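Local coordinates for protein 30-kDa cleavage and polyadenylation specificity factor 30 (Arabidopsis thaliana, PDB 5ZUU) that recognises m6A-modified RNA through its YTH domain and, within the cleavage and polyadenylation specificity factor complex, helps select poly(A) sites in pre-mRNA 3'-end formation, at residues Met77-Gly82 / Asn102-Trp107; Gly37-Gln42 / Gly88-Glu93. All blocks are in the same frame, centred on the assembly; numbering follows the deposited sequence.

Interaction 1: Met77-Gly82 / Asn102-Trp107; sequences MTSRIG and NFSVKW
Thr78 and Ser79 bond to Ser104 where the chain leaves strand 70-77 beside strand 103-114. Thr78 N donates to Ser104 O at 2.9 Å. A weak second bond runs from Ser79 N to the same Ser104 O. In return Ser104 N donates to Ser79 OG at 3.0 Å, nearly straight at 168°. With chi1 at 70°, Ser79 OG sits between its own backbone N and carbonyl carbon and faces Ser104 N. Just before these bonds, Met77 and Val105 form an antiparallel non-hydrogen-bonded pair.

The apolar part centres on the Phe103 ring. Ile81 CG1 packs against Phe103 CD1 at 3.5 Å. Near CD2 and CE2 of the same ring lies Met77 CG, 3.9 Å from Phe103 CE2. The extended Met77 chain crosses the phenyl group at about a right angle. Its SD lies obliquely, 5.2 Å from the Phe103 ring centroid, in a Met-aromatic contact. Leu61 of strand 58-65 also touches Phe103, and Phe53 of helix 46-55 touches Met77.

Water links the end of the loop segment to the strand: one molecule accepts from Gly82 N and lies within bonding distance of Asn102 O, to which it may donate. A serine hydroxyl thus takes over a backbone acceptor's role where regular pairing stops, while the apolar side chains pack into the core.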
loop_
_atom_site.group_PDB
_atom_site.type_symbol
_atom_site.label_atom_id
_atom_site.label_comp_id
_atom_site.label_asym_id
_atom_site.label_seq_id
_atom_site.Cartn_x
_atom_site.Cartn_y
_atom_site.Cartn_z
ATOM N N MET A 77 -6.296 -0.651 3.222
ATOM C CA MET A 77 -7.420 0.048 2.592
ATOM C C MET A 77 -8.453 0.318 3.682
ATOM O O MET A 77 -8.956 -0.602 4.258
ATOM C CB MET A 77 -7.992 -0.833 1.512
ATOM C CG MET A 77 -9.080 -0.222 0.673
ATOM S SD MET A 77 -9.615 -1.379 -0.587
ATOM C CE MET A 77 -10.955 -0.408 -1.318
ATOM N N THR A 78 -8.746 1.558 4.020
ATOM C CA THR A 78 -9.697 1.802 5.125
ATOM C C THR A 78 -11.018 2.378 4.745
ATOM O O THR A 78 -11.825 2.571 5.629
ATOM C CB THR A 78 -9.087 2.719 6.165
ATOM O OG1 THR A 78 -8.597 3.866 5.514
ATOM C CG2 THR A 78 -7.867 2.057 6.789
ATOM N N SER A 79 -11.279 2.665 3.470
ATOM C CA SER A 79 -12.660 2.874 3.070
ATOM C C SER A 79 -12.937 2.147 1.754
ATOM O O SER A 79 -12.031 1.859 0.988
ATOM C CB SER A 79 -13.027 4.357 2.953
ATOM O OG SER A 79 -12.378 4.925 1.831
ATOM N N ARG A 80 -14.216 1.878 1.536
ATOM C CA ARG A 80 -14.731 1.311 0.304
ATOM C C ARG A 80 -14.668 2.417 -0.768
ATOM O O ARG A 80 -14.845 3.544 -0.460
ATOM C CB ARG A 80 -16.139 0.791 0.525
ATOM C CG ARG A 80 -16.643 -0.025 -0.672
ATOM C CD ARG A 80 -17.916 -0.700 -0.297
ATOM N NE ARG A 80 -18.252 -1.819 -1.185
ATOM C CZ ARG A 80 -18.875 -1.731 -2.381
ATOM N NH1 ARG A 80 -19.169 -2.867 -3.025
ATOM N NH2 ARG A 80 -19.202 -0.561 -2.952
ATOM N N ILE A 81 -14.283 2.118 -1.994
ATOM C CA ILE A 81 -14.258 3.135 -3.052
ATOM C C ILE A 81 -15.713 3.502 -3.446
ATOM O O ILE A 81 -16.541 2.637 -3.751
ATOM C CB ILE A 81 -13.516 2.654 -4.305
ATOM C CG1 ILE A 81 -12.049 2.211 -3.992
ATOM C CG2 ILE A 81 -13.507 3.774 -5.326
ATOM C CD1 ILE A 81 -11.319 1.462 -5.126
ATOM N N GLY A 82 -15.971 4.794 -3.515
ATOM C CA GLY A 82 -17.302 5.339 -3.705
ATOM C C GLY A 82 -17.461 6.185 -2.476
ATOM O O GLY A 82 -16.919 5.867 -1.428
ATOM N N ASN A 102 -10.942 8.863 -4.920
ATOM C CA ASN A 102 -10.009 8.770 -3.811
ATOM C C ASN A 102 -10.642 7.863 -2.802
ATOM O O ASN A 102 -11.849 7.928 -2.597
ATOM C CB ASN A 102 -9.784 10.146 -3.131
ATOM C CG ASN A 102 -8.967 11.100 -3.966
ATOM O OD1 ASN A 102 -8.310 10.729 -4.937
ATOM N ND2 ASN A 102 -8.933 12.360 -3.526
ATOM N N PHE A 103 -9.844 7.021 -2.156
ATOM C CA PHE A 103 -10.279 6.295 -0.949
ATOM C C PHE A 103 -9.212 6.374 0.191
ATOM O O PHE A 103 -8.092 6.731 -0.031
ATOM C CB PHE A 103 -10.657 4.840 -1.313
ATOM C CG PHE A 103 -9.498 4.046 -1.865
ATOM C CD1 PHE A 103 -9.165 4.113 -3.217
ATOM C CD2 PHE A 103 -8.680 3.270 -1.008
ATOM C CE1 PHE A 103 -8.050 3.424 -3.732
ATOM C CE2 PHE A 103 -7.549 2.598 -1.520
ATOM C CZ PHE A 103 -7.243 2.645 -2.885
ATOM N N SER A 104 -9.604 6.091 1.415
ATOM C CA SER A 104 -8.688 6.132 2.552
ATOM C C SER A 104 -7.767 4.944 2.607
ATOM O O SER A 104 -8.173 3.796 2.347
ATOM C CB SER A 104 -9.440 6.043 3.890
ATOM O OG SER A 104 -10.319 7.081 3.955
ATOM N N VAL A 105 -6.561 5.224 3.050
ATOM C CA VAL A 105 -5.607 4.195 3.401
ATOM C C VAL A 105 -4.928 4.639 4.690
ATOM O O VAL A 105 -4.880 5.815 4.974
ATOM C CB VAL A 105 -4.595 3.874 2.271
ATOM C CG1 VAL A 105 -5.318 3.465 1.047
ATOM C CG2 VAL A 105 -3.701 5.057 1.935
ATOM N N LYS A 106 -4.447 3.668 5.458
ATOM C CA LYS A 106 -3.597 3.895 6.620
ATOM C C LYS A 106 -2.277 3.210 6.355
ATOM O O LYS A 106 -2.228 1.985 6.239
ATOM C CB LYS A 106 -4.258 3.282 7.791
ATOM C CG LYS A 106 -3.458 3.161 9.075
ATOM C CD LYS A 106 -4.449 2.626 10.113
ATOM C CE LYS A 106 -3.834 1.790 11.204
ATOM N NZ LYS A 106 -3.570 2.694 12.334
ATOM N N TRP A 107 -1.221 4.007 6.274
ATOM C CA TRP A 107 0.121 3.502 6.062
ATOM C C TRP A 107 0.609 2.742 7.274
ATOM O O TRP A 107 0.534 3.228 8.383
ATOM C CB TRP A 107 1.035 4.658 5.704
ATOM C CG TRP A 107 0.799 5.059 4.315
ATOM C CD1 TRP A 107 -0.002 6.094 3.866
ATOM C CD2 TRP A 107 1.179 4.326 3.156
ATOM N NE1 TRP A 107 -0.054 6.094 2.497
ATOM C CE2 TRP A 107 0.678 5.047 2.024
ATOM C CE3 TRP A 107 1.974 3.203 2.947
ATOM C CZ2 TRP A 107 0.911 4.649 0.721
ATOM C CZ3 TRP A 107 2.230 2.818 1.639
ATOM C CH2 TRP A 107 1.664 3.517 0.538
HETATM O O HOH W 1 -7.611 5.706 7.037
HETATM O O HOH W 2 -14.455 6.822 -2.207
#

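Interaction 2: Gly37-Gln42 / Gly88-Glu93; sequences GVWATQ and GNWKHE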
loop_
_atom_site.group_PDB
_atom_site.type_symbol
_atom_site.label_atom_id
_atom_site.label_comp_id
_atom_site.label_asym_id
_atom_site.label_seq_id
_atom_site.Cartn_x
_atom_site.Cartn_y
_atom_site.Cartn_z
ATOM N N GLY A 37 -2.983 10.137 3.598
ATOM C CA GLY A 37 -3.792 8.953 3.954
ATOM C C GLY A 37 -4.872 8.566 2.967
ATOM O O GLY A 37 -5.978 8.077 3.337
ATOM N N VAL A 38 -4.510 8.709 1.705
ATOM C CA VAL A 38 -5.440 8.636 0.598
ATOM C C VAL A 38 -4.782 8.026 -0.609
ATOM O O VAL A 38 -3.622 8.236 -0.823
ATOM C CB VAL A 38 -5.925 10.085 0.362
ATOM C CG1 VAL A 38 -5.700 10.608 -1.024
ATOM C CG2 VAL A 38 -7.347 10.231 0.821
ATOM N N TRP A 39 -5.522 7.252 -1.385
ATOM C CA TRP A 39 -5.065 6.792 -2.668
ATOM C C TRP A 39 -6.211 6.834 -3.662
ATOM O O TRP A 39 -7.375 6.904 -3.284
ATOM C CB TRP A 39 -4.524 5.344 -2.563
ATOM C CG TRP A 39 -3.734 4.841 -3.814
ATOM C CD1 TRP A 39 -4.031 3.777 -4.583
ATOM C CD2 TRP A 39 -2.591 5.443 -4.421
ATOM N NE1 TRP A 39 -3.165 3.654 -5.611
ATOM C CE2 TRP A 39 -2.238 4.643 -5.526
ATOM C CE3 TRP A 39 -1.797 6.537 -4.105
ATOM C CZ2 TRP A 39 -1.107 4.915 -6.328
ATOM C CZ3 TRP A 39 -0.728 6.822 -4.884
ATOM C CH2 TRP A 39 -0.399 6.041 -6.023
ATOM N N ALA A 40 -5.862 6.763 -4.945
ATOM C CA ALA A 40 -6.816 6.512 -5.996
ATOM C C ALA A 40 -6.163 5.558 -6.990
ATOM O O ALA A 40 -4.996 5.737 -7.316
ATOM C CB ALA A 40 -7.237 7.833 -6.703
ATOM N N THR A 41 -6.927 4.593 -7.526
ATOM C CA THR A 41 -6.362 3.683 -8.534
ATOM C C THR A 41 -6.995 3.914 -9.893
ATOM O O THR A 41 -7.841 4.795 -10.068
ATOM C CB THR A 41 -6.418 2.195 -8.061
ATOM O OG1 THR A 41 -5.646 1.388 -8.957
ATOM C CG2 THR A 41 -7.845 1.636 -7.965
ATOM N N GLN A 42 -6.564 3.141 -10.884
ATOM C CA GLN A 42 -7.162 3.184 -12.211
ATOM C C GLN A 42 -8.595 2.746 -12.093
ATOM O O GLN A 42 -8.898 1.881 -11.275
ATOM C CB GLN A 42 -6.480 2.210 -13.147
ATOM C CG GLN A 42 -5.048 2.572 -13.399
ATOM C CD GLN A 42 -4.340 1.535 -14.207
ATOM O OE1 GLN A 42 -4.556 1.507 -15.388
ATOM N NE2 GLN A 42 -3.504 0.653 -13.581
ATOM N N GLY A 88 -5.776 14.368 -2.307
ATOM C CA GLY A 88 -5.211 13.825 -3.528
ATOM C C GLY A 88 -5.614 14.569 -4.782
ATOM O O GLY A 88 -6.469 14.087 -5.537
ATOM N N ASN A 89 -5.048 15.756 -4.996
ATOM C CA ASN A 89 -4.860 16.189 -6.361
ATOM C C ASN A 89 -3.549 15.563 -6.899
ATOM O O ASN A 89 -2.453 15.928 -6.515
ATOM C CB ASN A 89 -4.938 17.707 -6.533
ATOM C CG ASN A 89 -5.449 18.077 -7.914
ATOM O OD1 ASN A 89 -4.727 17.903 -8.899
ATOM N ND2 ASN A 89 -6.725 18.497 -8.003
ATOM N N TRP A 90 -3.709 14.617 -7.803
ATOM C CA TRP A 90 -2.664 13.720 -8.195
ATOM C C TRP A 90 -1.977 14.309 -9.397
ATOM O O TRP A 90 -2.603 15.021 -10.196
ATOM C CB TRP A 90 -3.258 12.329 -8.553
ATOM C CG TRP A 90 -4.082 11.709 -7.452
ATOM C CD1 TRP A 90 -5.441 11.555 -7.420
ATOM C CD2 TRP A 90 -3.600 11.212 -6.210
ATOM N NE1 TRP A 90 -5.813 10.963 -6.253
ATOM C CE2 TRP A 90 -4.712 10.740 -5.491
ATOM C CE3 TRP A 90 -2.329 11.074 -5.655
ATOM C CZ2 TRP A 90 -4.604 10.183 -4.212
ATOM C CZ3 TRP A 90 -2.214 10.505 -4.415
ATOM C CH2 TRP A 90 -3.345 10.047 -3.700
ATOM N N LYS A 91 -0.698 14.018 -9.538
ATOM C CA LYS A 91 0.009 14.285 -10.776
ATOM C C LYS A 91 -0.331 13.201 -11.823
ATOM O O LYS A 91 -0.371 12.038 -11.487
ATOM C CB LYS A 91 1.508 14.314 -10.469
ATOM C CG LYS A 91 2.451 14.292 -11.667
ATOM C CD LYS A 91 3.882 14.006 -11.227
ATOM C CE LYS A 91 4.834 13.919 -12.409
ATOM N NZ LYS A 91 5.304 15.291 -12.716
ATOM N N HIS A 92 -0.609 13.585 -13.071
ATOM C CA HIS A 92 -0.553 12.656 -14.229
ATOM C C HIS A 92 -0.250 13.372 -15.534
ATOM O O HIS A 92 -0.468 14.565 -15.611
ATOM C CB HIS A 92 -1.822 11.786 -14.347
ATOM C CG HIS A 92 -3.107 12.543 -14.506
ATOM N ND1 HIS A 92 -3.472 13.591 -13.690
ATOM C CD2 HIS A 92 -4.146 12.350 -15.357
ATOM C CE1 HIS A 92 -4.663 14.039 -14.055
ATOM N NE2 HIS A 92 -5.090 13.304 -15.066
ATOM N N GLU A 93 0.245 12.640 -16.541
ATOM C CA GLU A 93 0.613 13.215 -17.868
ATOM C C GLU A 93 -0.569 13.346 -18.874
ATOM O O GLU A 93 -1.336 12.395 -19.040
ATOM C CB GLU A 93 1.782 12.421 -18.508
ATOM C CG GLU A 93 1.405 11.314 -19.502
ATOM C CD GLU A 93 2.606 10.526 -20.002
ATOM O OE1 GLU A 93 2.796 10.428 -21.235
ATOM O OE2 GLU A 93 3.361 10.000 -19.159
#
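Trp90 packs against Val38, Trp39 and Ala40, with no hydrogen bond between the two segments. Val38 CG1 meets the benzo part of the indole, 3.4 Å from Trp90 CZ2. Ala40 CB lies by the pyrrole part, 3.5 Å from Trp90 NE1. Trp39 turns an edge to the face of the benzo ring of Trp90, near CH2 and CZ3. The six-membered rings are T-shaped, with centroids 5.3 Å apart and planes at 72°. Trp39 CG is anti to its backbone N (chi1 -168°), which brings its CE3 within 3.9 Å of Trp90 CH2 although CB points away.

Gly88 CA lies over one face of the Trp90 ring, offset toward the rim. In the next shell, Asn102 OD1 accepts from Trp90 NE1 and fixes the polar edge of the indole.

The bound RNA completes the site. Trp39 and Trp90 both pack on a modified base, and Ala40 O accepts a hydrogen bond from its N6. Trp39 and Trp90 are walls of the aromatic cage by which YTH domains hold m6A. The chemistry implies that apolar aromatic surface holds the base, while a backbone carbonyl adds a directional bond to its N6.

Overall arrangement
Interactions 1 and 2 meet through strand 103-114, whose neighbours in the sheet are strands 38-39 and 70-77. Phe103 N probably bonds to Trp39 O at 2.7 Å, so the residue that packs the apolar part of interaction 1 also pairs with strand 38-39 of interaction 2. Asn102, at the start of 102-107, provides the second link. Interaction 1 is partly buried, with backbone and hydroxyl bonds on one side and core packing on the other; its nearest atom is about 14 Å from the RNA. Interaction 2 is buried and purely apolar and aromatic between its segments, and comes within about 4 Å of the RNA.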